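Local atomic coordinates of uracil-DNA glycosylase (Sulfolobus tokodaii str. 7, PDB entry 4ZBY), a protein that belongs to the uracil-DNA glycosylase superfamily and carries an iron/sulfur cluster, with uracil bound in a separate pocket. Residues 76-88 and 99-113. Residues are numbered along the deposited sequence; the frame is centred on the assembly and turned at random.
Sequences DQVFITNVVKCRP and ITACSPYLDRQIDII. With SF4 (iron/sulfur cluster), chain B; URA (uracil), chain C.
Four acceptors lie within hydrogen-bonding distance of NZ of Lys85, which must share its three N-H among them. One is OE1 of Gln109 on the helix, 3.0 Å from NZ. The others are OG1 of Thr81, the backbone O of Asn82 (C=O...N angle 171°) and a water that in turn donates to Val83 O and Cys102 O. The Gln109 bond leaves the carbonyl plane by 34°, and a bend at the last torsion of Lys85 brings NZ to the Asn82 and Gln109 oxygens. Pro28 O, accepting from both Thr81 OG1 and Gln109 NE2, helps fix the two side-chain partners. Farther along the helix, CD1 of Ile113 lies over one face of the Phe79 ring, 3.6 Å from its centroid, while NE2 of Gln109 meets the ring edge at CZ (3.9 Å). Leu106 packs CD1 on Thr81 CG2, and Ile99 sets CG1 against CG2 of Val84 (3.7 Å). Near the cluster, Cys102 SG binds an iron at 2.3 Å and approaches Lys85 N; Cys86 SG binds a second iron at the same distance. Asn82, whose CB leaves the backbone away from the helix, pairs with uracil through OD1 to N3 (2.7 Å) and ND2 to O4. Strand 79-82 and helix segment 99-113 run nearly antiparallel (165°), a helix packed on the mixed sheet of an alpha/beta uracil-DNA glycosylase fold, here joining the uracil pocket to the iron/sulfur cluster site.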
ATOM      1  N   ASP A  76       3.043   9.445  10.341  1.00 17.41           N
ATOM      2  CA  ASP A  76       3.786  10.488   9.661  1.00 19.89           C
ATOM      3  C   ASP A  76       5.241  10.104   9.376  1.00 20.65           C
ATOM      4  O   ASP A  76       5.953  10.847   8.684  1.00 21.25           O
ATOM      5  CB  ASP A  76       3.733  11.792  10.475  1.00 23.09           C
ATOM      6  CG  ASP A  76       2.330  12.383  10.510  1.00 29.44           C
ATOM      7  OD1 ASP A  76       1.621  12.242   9.497  1.00 30.41           O
ATOM      8  OD2 ASP A  76       1.936  12.964  11.549  1.00 29.80           O
ATOM      9  N   GLN A  77       5.681   8.939   9.861  1.00 15.55           N
ATOM     10  CA  GLN A  77       7.048   8.509   9.582  1.00 15.74           C
ATOM     11  C   GLN A  77       7.103   7.506   8.447  1.00 15.32           C
ATOM     12  O   GLN A  77       8.186   7.135   8.023  1.00 17.72           O
ATOM     13  CB  GLN A  77       7.708   7.882  10.813  1.00 13.96           C
ATOM     14  CG  GLN A  77       7.876   8.806  12.009  1.00 19.47           C
ATOM     15  CD  GLN A  77       8.354   8.093  13.251  1.00 24.79           C
ATOM     16  OE1 GLN A  77       7.619   7.340  13.864  1.00 24.58           O
ATOM     17  NE2 GLN A  77       9.597   8.351  13.646  1.00 31.65           N
ATOM     18  N   VAL A  78       5.941   7.080   7.953  1.00 13.50           N
ATOM     19  CA  VAL A  78       5.901   6.109   6.842  1.00 13.29           C
ATOM     20  C   VAL A  78       5.122   6.724   5.694  1.00 13.50           C
ATOM     21  O   VAL A  78       4.690   7.891   5.801  1.00 16.91           O
ATOM     22  CB  VAL A  78       5.268   4.794   7.273  1.00 15.05           C
ATOM     23  CG1 VAL A  78       6.121   4.192   8.399  1.00 17.08           C
ATOM     24  CG2 VAL A  78       3.819   5.001   7.746  1.00 14.27           C
ATOM     25  N   PHE A  79       4.981   6.006   4.580  1.00 13.99           N
ATOM     26  CA  PHE A  79       4.121   6.486   3.511  1.00 13.49           C
ATOM     27  C   PHE A  79       3.084   5.431   3.221  1.00 13.10           C
ATOM     28  O   PHE A  79       3.411   4.243   3.144  1.00 13.80           O
ATOM     29  CB  PHE A  79       4.912   6.828   2.236  1.00 14.48           C
ATOM     30  CG  PHE A  79       4.099   7.600   1.228  1.00 16.42           C
ATOM     31  CD1 PHE A  79       3.358   6.936   0.274  1.00 14.48           C
ATOM     32  CD2 PHE A  79       4.062   9.001   1.264  1.00 18.79           C
ATOM     33  CE1 PHE A  79       2.586   7.648  -0.665  1.00 17.15           C
ATOM     34  CE2 PHE A  79       3.295   9.722   0.353  1.00 19.04           C
ATOM     35  CZ  PHE A  79       2.546   9.030  -0.605  1.00 17.94           C
ATOM     36  N   ILE A  80       1.826   5.858   3.095  1.00 12.32           N
ATOM     37  CA  ILE A  80       0.715   4.908   2.956  1.00 11.40           C
ATOM     38  C   ILE A  80      -0.152   5.283   1.766  1.00 15.38           C
ATOM     39  O   ILE A  80      -0.581   6.431   1.656  1.00 14.94           O
ATOM     40  CB  ILE A  80      -0.174   4.902   4.220  1.00 14.40           C
ATOM     41  CG1 ILE A  80       0.636   4.471   5.451  1.00 16.01           C
ATOM     42  CG2 ILE A  80      -1.387   3.985   3.993  1.00 17.84           C
ATOM     43  CD1 ILE A  80      -0.152   4.666   6.790  1.00 21.42           C
ATOM     44  N   THR A  81      -0.365   4.337   0.866  1.00 14.67           N
ATOM     45  CA  THR A  81      -1.219   4.611  -0.275  1.00 14.41           C
ATOM     46  C   THR A  81      -1.835   3.299  -0.758  1.00 15.26           C
ATOM     47  O   THR A  81      -1.812   2.306  -0.036  1.00 16.48           O
ATOM     48  CB  THR A  81      -0.428   5.342  -1.393  1.00 15.29           C
ATOM     49  OG1 THR A  81      -1.339   5.754  -2.428  1.00 17.63           O
ATOM     50  CG2 THR A  81       0.672   4.468  -1.975  1.00 17.83           C
ATOM     51  N   ASN A  82      -2.416   3.329  -1.953  1.00 15.37           N
ATOM     52  CA  ASN A  82      -3.097   2.181  -2.550  1.00 15.23           C
ATOM     53  C   ASN A  82      -2.789   2.107  -4.029  1.00 16.54           C
ATOM     54  O   ASN A  82      -2.428   3.106  -4.630  1.00 16.16           O
ATOM     55  CB  ASN A  82      -4.619   2.267  -2.385  1.00 15.37           C
ATOM     56  CG  ASN A  82      -5.065   2.209  -0.934  1.00 17.63           C
ATOM     57  OD1 ASN A  82      -5.018   1.167  -0.306  1.00 19.26           O
ATOM     58  ND2 ASN A  82      -5.507   3.340  -0.403  1.00 17.70           N
ATOM     59  N   VAL A  83      -2.978   0.932  -4.628  0.60 17.37           N
ATOM     60  CA  VAL A  83      -2.726   0.784  -6.056  0.60 17.87           C
ATOM     61  C   VAL A  83      -3.792   1.537  -6.875  0.60 17.43           C
ATOM     62  O   VAL A  83      -3.492   2.079  -7.944  0.60 16.71           O
ATOM     63  CB  VAL A  83      -2.656  -0.713  -6.451  0.60 19.06           C
ATOM     64  CG1 VAL A  83      -3.970  -1.414  -6.155  0.60 21.35           C
ATOM     65  CG2 VAL A  83      -2.263  -0.877  -7.914  0.60 18.69           C
ATOM     66  N   VAL A  84      -5.026   1.602  -6.359  1.00 16.51           N
ATOM     67  CA  VAL A  84      -6.077   2.391  -6.972  1.00 15.13           C
ATOM     68  C   VAL A  84      -6.493   3.455  -5.962  1.00 16.58           C
ATOM     69  O   VAL A  84      -6.577   3.176  -4.759  1.00 17.32           O
ATOM     70  CB  VAL A  84      -7.278   1.506  -7.372  1.00 17.79           C
ATOM     71  CG1 VAL A  84      -8.515   2.330  -7.679  1.00 22.04           C
ATOM     72  CG2 VAL A  84      -6.876   0.669  -8.593  1.00 16.67           C
ATOM     73  N   LYS A  85      -6.729   4.668  -6.438  1.00 14.98           N
ATOM     74  CA  LYS A  85      -6.875   5.770  -5.502  1.00 15.25           C
ATOM     75  C   LYS A  85      -8.292   6.352  -5.350  1.00 15.91           C
ATOM     76  O   LYS A  85      -8.508   7.310  -4.584  1.00 19.38           O
ATOM     77  CB  LYS A  85      -5.847   6.843  -5.872  1.00 17.89           C
ATOM     78  CG  LYS A  85      -4.415   6.313  -5.596  1.00 21.75           C
ATOM     79  CD  LYS A  85      -3.385   7.078  -6.379  1.00 23.90           C
ATOM     80  CE  LYS A  85      -2.027   6.998  -5.721  1.00 18.70           C
ATOM     81  NZ  LYS A  85      -1.437   5.624  -5.639  1.00 16.53           N
ATOM     82  N   CYS A  86      -9.273   5.739  -6.011  1.00 15.09           N
ATOM     83  CA  CYS A  86     -10.673   6.073  -5.771  1.00 19.13           C
ATOM     84  C   CYS A  86     -11.446   4.836  -5.349  1.00 17.86           C
ATOM     85  O   CYS A  86     -11.095   3.731  -5.722  1.00 19.88           O
ATOM     86  CB  CYS A  86     -11.323   6.673  -7.009  1.00 18.60           C
ATOM     87  SG  CYS A  86     -10.504   8.243  -7.434  1.00 21.21           S
ATOM     88  N   ARG A  87     -12.470   5.053  -4.534  1.00 19.13           N
ATOM     89  CA  ARG A  87     -13.335   3.963  -4.040  1.00 19.04           C
ATOM     90  C   ARG A  87     -14.183   3.337  -5.135  1.00 21.15           C
ATOM     91  O   ARG A  87     -15.014   3.998  -5.732  1.00 19.15           O
ATOM     92  CB  ARG A  87     -14.262   4.494  -2.943  1.00 20.22           C
ATOM     93  CG  ARG A  87     -15.123   3.436  -2.267  1.00 21.99           C
ATOM     94  CD  ARG A  87     -16.307   4.079  -1.564  1.00 28.83           C
ATOM     95  NE  ARG A  87     -17.010   3.116  -0.724  1.00 40.19           N
ATOM     96  CZ  ARG A  87     -18.158   3.363  -0.099  1.00 45.62           C
ATOM     97  NH1 ARG A  87     -18.718   2.424   0.645  1.00 50.26           N
ATOM     98  NH2 ARG A  87     -18.742   4.549  -0.215  1.00 46.56           N
ATOM     99  N   PRO A  88     -14.001   2.038  -5.378  1.00 20.51           N
ATOM    100  CA  PRO A  88     -14.896   1.407  -6.348  1.00 23.67           C
ATOM    101  C   PRO A  88     -16.293   1.326  -5.770  1.00 24.35           C
ATOM    102  O   PRO A  88     -16.439   1.223  -4.556  1.00 23.24           O
ATOM    103  CB  PRO A  88     -14.282   0.018  -6.550  1.00 23.24           C
ATOM    104  CG  PRO A  88     -12.829   0.191  -6.164  1.00 19.95           C
ATOM    105  CD  PRO A  88     -12.854   1.183  -5.022  1.00 17.75           C
ATOM    106  N   ILE A  99      -6.992  -0.532 -12.480  1.00 26.23           N
ATOM    107  CA  ILE A  99      -5.631  -0.689 -11.978  1.00 26.51           C
ATOM    108  C   ILE A  99      -4.645  -0.183 -13.029  1.00 28.54           C
ATOM    109  O   ILE A  99      -3.698   0.534 -12.707  1.00 29.23           O
ATOM    110  CB  ILE A  99      -5.341  -2.147 -11.612  1.00 26.99           C
ATOM    111  CG1 ILE A  99      -6.103  -2.515 -10.335  1.00 28.36           C
ATOM    112  CG2 ILE A  99      -3.827  -2.376 -11.377  1.00 27.27           C
ATOM    113  CD1 ILE A  99      -6.156  -4.006 -10.057  1.00 29.07           C
ATOM    114  N   THR A 100      -4.882  -0.545 -14.284  1.00 30.70           N
ATOM    115  CA  THR A 100      -4.042  -0.083 -15.386  1.00 31.40           C
ATOM    116  C   THR A 100      -4.027   1.446 -15.477  1.00 31.64           C
ATOM    117  O   THR A 100      -2.971   2.054 -15.675  1.00 32.84           O
ATOM    118  CB  THR A 100      -4.504  -0.686 -16.732  1.00 35.28           C
ATOM    119  OG1 THR A 100      -4.313  -2.104 -16.703  1.00 36.50           O
ATOM    120  CG2 THR A 100      -3.704  -0.109 -17.878  1.00 37.24           C
ATOM    121  N   ALA A 101      -5.184   2.071 -15.281  1.00 28.39           N
ATOM    122  CA  ALA A 101      -5.295   3.528 -15.393  1.00 28.10           C
ATOM    123  C   ALA A 101      -4.628   4.260 -14.238  1.00 25.20           C
ATOM    124  O   ALA A 101      -4.018   5.312 -14.426  1.00 26.04           O
ATOM    125  CB  ALA A 101      -6.757   3.945 -15.486  1.00 29.71           C
ATOM    126  N   CYS A 102      -4.762   3.716 -13.032  1.00 21.41           N
ATOM    127  CA  CYS A 102      -4.335   4.430 -11.836  1.00 21.93           C
ATOM    128  C   CYS A 102      -2.914   4.098 -11.417  1.00 20.59           C
ATOM    129  O   CYS A 102      -2.244   4.898 -10.786  1.00 18.74           O
ATOM    130  CB  CYS A 102      -5.272   4.108 -10.679  1.00 21.50           C
ATOM    131  SG  CYS A 102      -5.174   5.293  -9.317  1.00 18.97           S
ATOM    132  N   SER A 103      -2.469   2.887 -11.715  1.00 19.60           N
ATOM    133  CA  SER A 103      -1.183   2.462 -11.176  1.00 20.34           C
ATOM    134  C   SER A 103       0.034   3.330 -11.574  1.00 20.54           C
ATOM    135  O   SER A 103       1.002   3.366 -10.818  1.00 20.59           O
ATOM    136  CB  SER A 103      -0.920   0.994 -11.531  1.00 22.05           C
ATOM    137  OG  SER A 103      -0.870   0.777 -12.920  1.00 23.03           O
ATOM    138  N   PRO A 104      -0.014   4.065 -12.709  1.00 20.82           N
ATOM    139  CA  PRO A 104       1.159   4.919 -12.949  1.00 22.62           C
ATOM    140  C   PRO A 104       1.409   5.946 -11.844  1.00 24.96           C
ATOM    141  O   PRO A 104       2.562   6.365 -11.666  1.00 22.32           O
ATOM    142  CB  PRO A 104       0.822   5.612 -14.268  1.00 25.36           C
ATOM    143  CG  PRO A 104      -0.010   4.601 -14.999  1.00 26.95           C
ATOM    144  CD  PRO A 104      -0.871   3.987 -13.909  1.00 23.14           C
ATOM    145  N   TYR A 105       0.370   6.325 -11.098  1.00 20.47           N
ATOM    146  CA  TYR A 105       0.561   7.210  -9.948  1.00 17.57           C
ATOM    147  C   TYR A 105       1.399   6.525  -8.889  1.00 17.08           C
ATOM    148  O   TYR A 105       2.314   7.127  -8.344  1.00 16.98           O
ATOM    149  CB  TYR A 105      -0.779   7.623  -9.329  1.00 17.91           C
ATOM    150  CG  TYR A 105      -1.628   8.564 -10.179  1.00 19.92           C
ATOM    151  CD1 TYR A 105      -1.061   9.699 -10.749  1.00 20.77           C
ATOM    152  CD2 TYR A 105      -2.993   8.321 -10.380  1.00 20.08           C
ATOM    153  CE1 TYR A 105      -1.817  10.595 -11.480  1.00 22.89           C
ATOM    154  CE2 TYR A 105      -3.767   9.209 -11.116  1.00 21.23           C
ATOM    155  CZ  TYR A 105      -3.156  10.353 -11.666  1.00 22.00           C
ATOM    156  OH  TYR A 105      -3.882  11.252 -12.414  1.00 25.34           O
ATOM    157  N   LEU A 106       1.078   5.268  -8.591  1.00 18.80           N
ATOM    158  CA  LEU A 106       1.885   4.513  -7.620  1.00 16.44           C
ATOM    159  C   LEU A 106       3.354   4.343  -8.090  1.00 18.00           C
ATOM    160  O   LEU A 106       4.282   4.514  -7.303  1.00 18.62           O
ATOM    161  CB  LEU A 106       1.249   3.149  -7.375  1.00 16.57           C
ATOM    162  CG  LEU A 106       2.014   2.211  -6.437  1.00 16.26           C
ATOM    163  CD1 LEU A 106       2.115   2.834  -5.073  1.00 18.27           C
ATOM    164  CD2 LEU A 106       1.315   0.855  -6.358  1.00 18.04           C
ATOM    165  N   ASP A 107       3.533   3.991  -9.358  1.00 18.48           N
ATOM    166  CA  ASP A 107       4.861   3.902  -9.975  1.00 20.61           C
ATOM    167  C   ASP A 107       5.632   5.190  -9.710  1.00 20.75           C
ATOM    168  O   ASP A 107       6.804   5.166  -9.334  1.00 22.24           O
ATOM    169  CB  ASP A 107       4.783   3.693 -11.485  1.00 24.58           C
ATOM    170  CG  ASP A 107       4.176   2.371 -11.878  1.00 24.92           C
ATOM    171  OD1 ASP A 107       4.085   1.458 -11.038  1.00 22.60           O
ATOM    172  OD2 ASP A 107       3.806   2.247 -13.055  1.00 26.59           O
ATOM    173  N   ARG A 108       4.960   6.318  -9.923  1.00 21.19           N
ATOM    174  CA  ARG A 108       5.609   7.617  -9.762  1.00 22.09           C
ATOM    175  C   ARG A 108       5.939   7.889  -8.308  1.00 20.52           C
ATOM    176  O   ARG A 108       6.979   8.494  -8.000  1.00 20.50           O
ATOM    177  CB  ARG A 108       4.722   8.725 -10.326  1.00 23.23           C
ATOM    178  CG  ARG A 108       4.643   8.677 -11.846  1.00 22.19           C
ATOM    179  CD  ARG A 108       3.545   9.580 -12.404  1.00 25.94           C
ATOM    180  NE  ARG A 108       3.678  10.975 -11.985  1.00 24.50           N
ATOM    181  CZ  ARG A 108       2.751  11.896 -12.219  1.00 25.76           C
ATOM    182  NH1 ARG A 108       1.641  11.548 -12.859  1.00 24.65           N
ATOM    183  NH2 ARG A 108       2.924  13.149 -11.814  1.00 25.86           N
ATOM    184  N   GLN A 109       5.075   7.427  -7.409  1.00 18.10           N
ATOM    185  CA  GLN A 109       5.287   7.644  -5.980  1.00 15.93           C
ATOM    186  C   GLN A 109       6.479   6.812  -5.505  1.00 18.88           C
ATOM    187  O   GLN A 109       7.337   7.294  -4.729  1.00 17.81           O
ATOM    188  CB  GLN A 109       4.012   7.314  -5.172  1.00 15.10           C
ATOM    189  CG  GLN A 109       2.908   8.310  -5.426  1.00 14.05           C
ATOM    190  CD  GLN A 109       1.578   7.898  -4.810  1.00 17.49           C
ATOM    191  OE1 GLN A 109       1.198   6.730  -4.881  1.00 17.80           O
ATOM    192  NE2 GLN A 109       0.880   8.850  -4.181  1.00 15.29           N
ATOM    193  N   ILE A 110       6.531   5.564  -5.961  1.00 16.93           N
ATOM    194  CA  ILE A 110       7.678   4.713  -5.655  1.00 16.56           C
ATOM    195  C   ILE A 110       8.971   5.309  -6.220  1.00 18.59           C
ATOM    196  O   ILE A 110       9.998   5.313  -5.535  1.00 20.00           O
ATOM    197  CB  ILE A 110       7.474   3.286  -6.193  1.00 18.66           C
ATOM    198  CG1 ILE A 110       6.291   2.625  -5.505  1.00 18.37           C
ATOM    199  CG2 ILE A 110       8.751   2.441  -6.011  1.00 23.81           C
ATOM    200  CD1 ILE A 110       5.886   1.319  -6.166  1.00 19.21           C
ATOM    201  N   ASP A 111       8.916   5.831  -7.447  1.00 19.48           N
ATOM    202  CA  ASP A 111      10.094   6.416  -8.097  1.00 22.85           C
ATOM    203  C   ASP A 111      10.707   7.528  -7.281  1.00 22.93           C
ATOM    204  O   ASP A 111      11.939   7.714  -7.271  1.00 25.62           O
ATOM    205  CB  ASP A 111       9.724   6.971  -9.478  1.00 26.52           C
ATOM    206  CG  ASP A 111       9.666   5.904 -10.521  1.00 37.55           C
ATOM    207  OD1 ASP A 111       9.978   4.755 -10.166  1.00 37.78           O
ATOM    208  OD2 ASP A 111       9.328   6.208 -11.695  1.00 41.78           O
ATOM    209  N   ILE A 112       9.845   8.276  -6.598  1.00 19.84           N
ATOM    210  CA  ILE A 112      10.281   9.423  -5.834  1.00 22.44           C
ATOM    211  C   ILE A 112      10.722   9.002  -4.440  1.00 20.89           C
ATOM    212  O   ILE A 112      11.799   9.394  -3.987  1.00 22.22           O
ATOM    213  CB  ILE A 112       9.171  10.480  -5.727  1.00 22.36           C
ATOM    214  CG1 ILE A 112       9.013  11.236  -7.055  1.00 24.78           C
ATOM    215  CG2 ILE A 112       9.449  11.450  -4.587  1.00 24.64           C
ATOM    216  CD1 ILE A 112       7.625  11.832  -7.235  1.00 23.70           C
ATOM    217  N   ILE A 113       9.900   8.212  -3.762  1.00 19.98           N
ATOM    218  CA  ILE A 113      10.218   7.823  -2.398  1.00 17.26           C
ATOM    219  C   ILE A 113      11.410   6.858  -2.295  1.00 17.28           C
ATOM    220  O   ILE A 113      12.259   7.020  -1.413  1.00 18.50           O
ATOM    221  CB  ILE A 113       8.974   7.218  -1.732  1.00 15.95           C
ATOM    222  CG1 ILE A 113       7.885   8.295  -1.627  1.00 16.77           C
ATOM    223  CG2 ILE A 113       9.305   6.734  -0.339  1.00 14.33           C
ATOM    224  CD1 ILE A 113       6.506   7.738  -1.344  1.00 17.11           C
TER
HETATM  225 FE1  SF4 B 201      -9.219   6.338 -11.616  1.00 23.05          FE
HETATM  226 FE2  SF4 B 201      -7.848   8.623 -11.481  1.00 22.47          FE
HETATM  227 FE3  SF4 B 201      -9.257   7.784  -9.342  1.00 20.70          FE
HETATM  228 FE4  SF4 B 201      -7.035   6.506 -10.068  1.00 21.04          FE
HETATM  229  S1  SF4 B 201      -7.175   8.633  -9.281  1.00 17.58           S
HETATM  230  S2  SF4 B 201      -8.979   5.551  -9.474  1.00 19.19           S
HETATM  231  S3  SF4 B 201      -7.122   6.685 -12.343  1.00 22.02           S
HETATM  232  S4  SF4 B 201     -10.097   8.382 -11.409  1.00 20.93           S
HETATM  233  N1  URA C 202      -8.506  -0.748   2.245  1.00 27.42           N
HETATM  234  C2  URA C 202      -7.430  -0.482   1.472  1.00 24.52           C
HETATM  235  O2  URA C 202      -6.975  -1.276   0.669  1.00 22.65           O
HETATM  236  N3  URA C 202      -6.989   0.782   1.488  1.00 23.73           N
HETATM  237  C4  URA C 202      -7.510   1.803   2.200  1.00 22.81           C
HETATM  238  O4  URA C 202      -6.960   2.892   2.176  1.00 20.13           O
HETATM  239  C5  URA C 202      -8.624   1.488   3.003  1.00 24.48           C
HETATM  240  C6  URA C 202      -9.099   0.219   3.022  1.00 24.69           C
HETATM  241  O   HOH W   1      -1.903   4.333  -8.107  1.00 17.97           O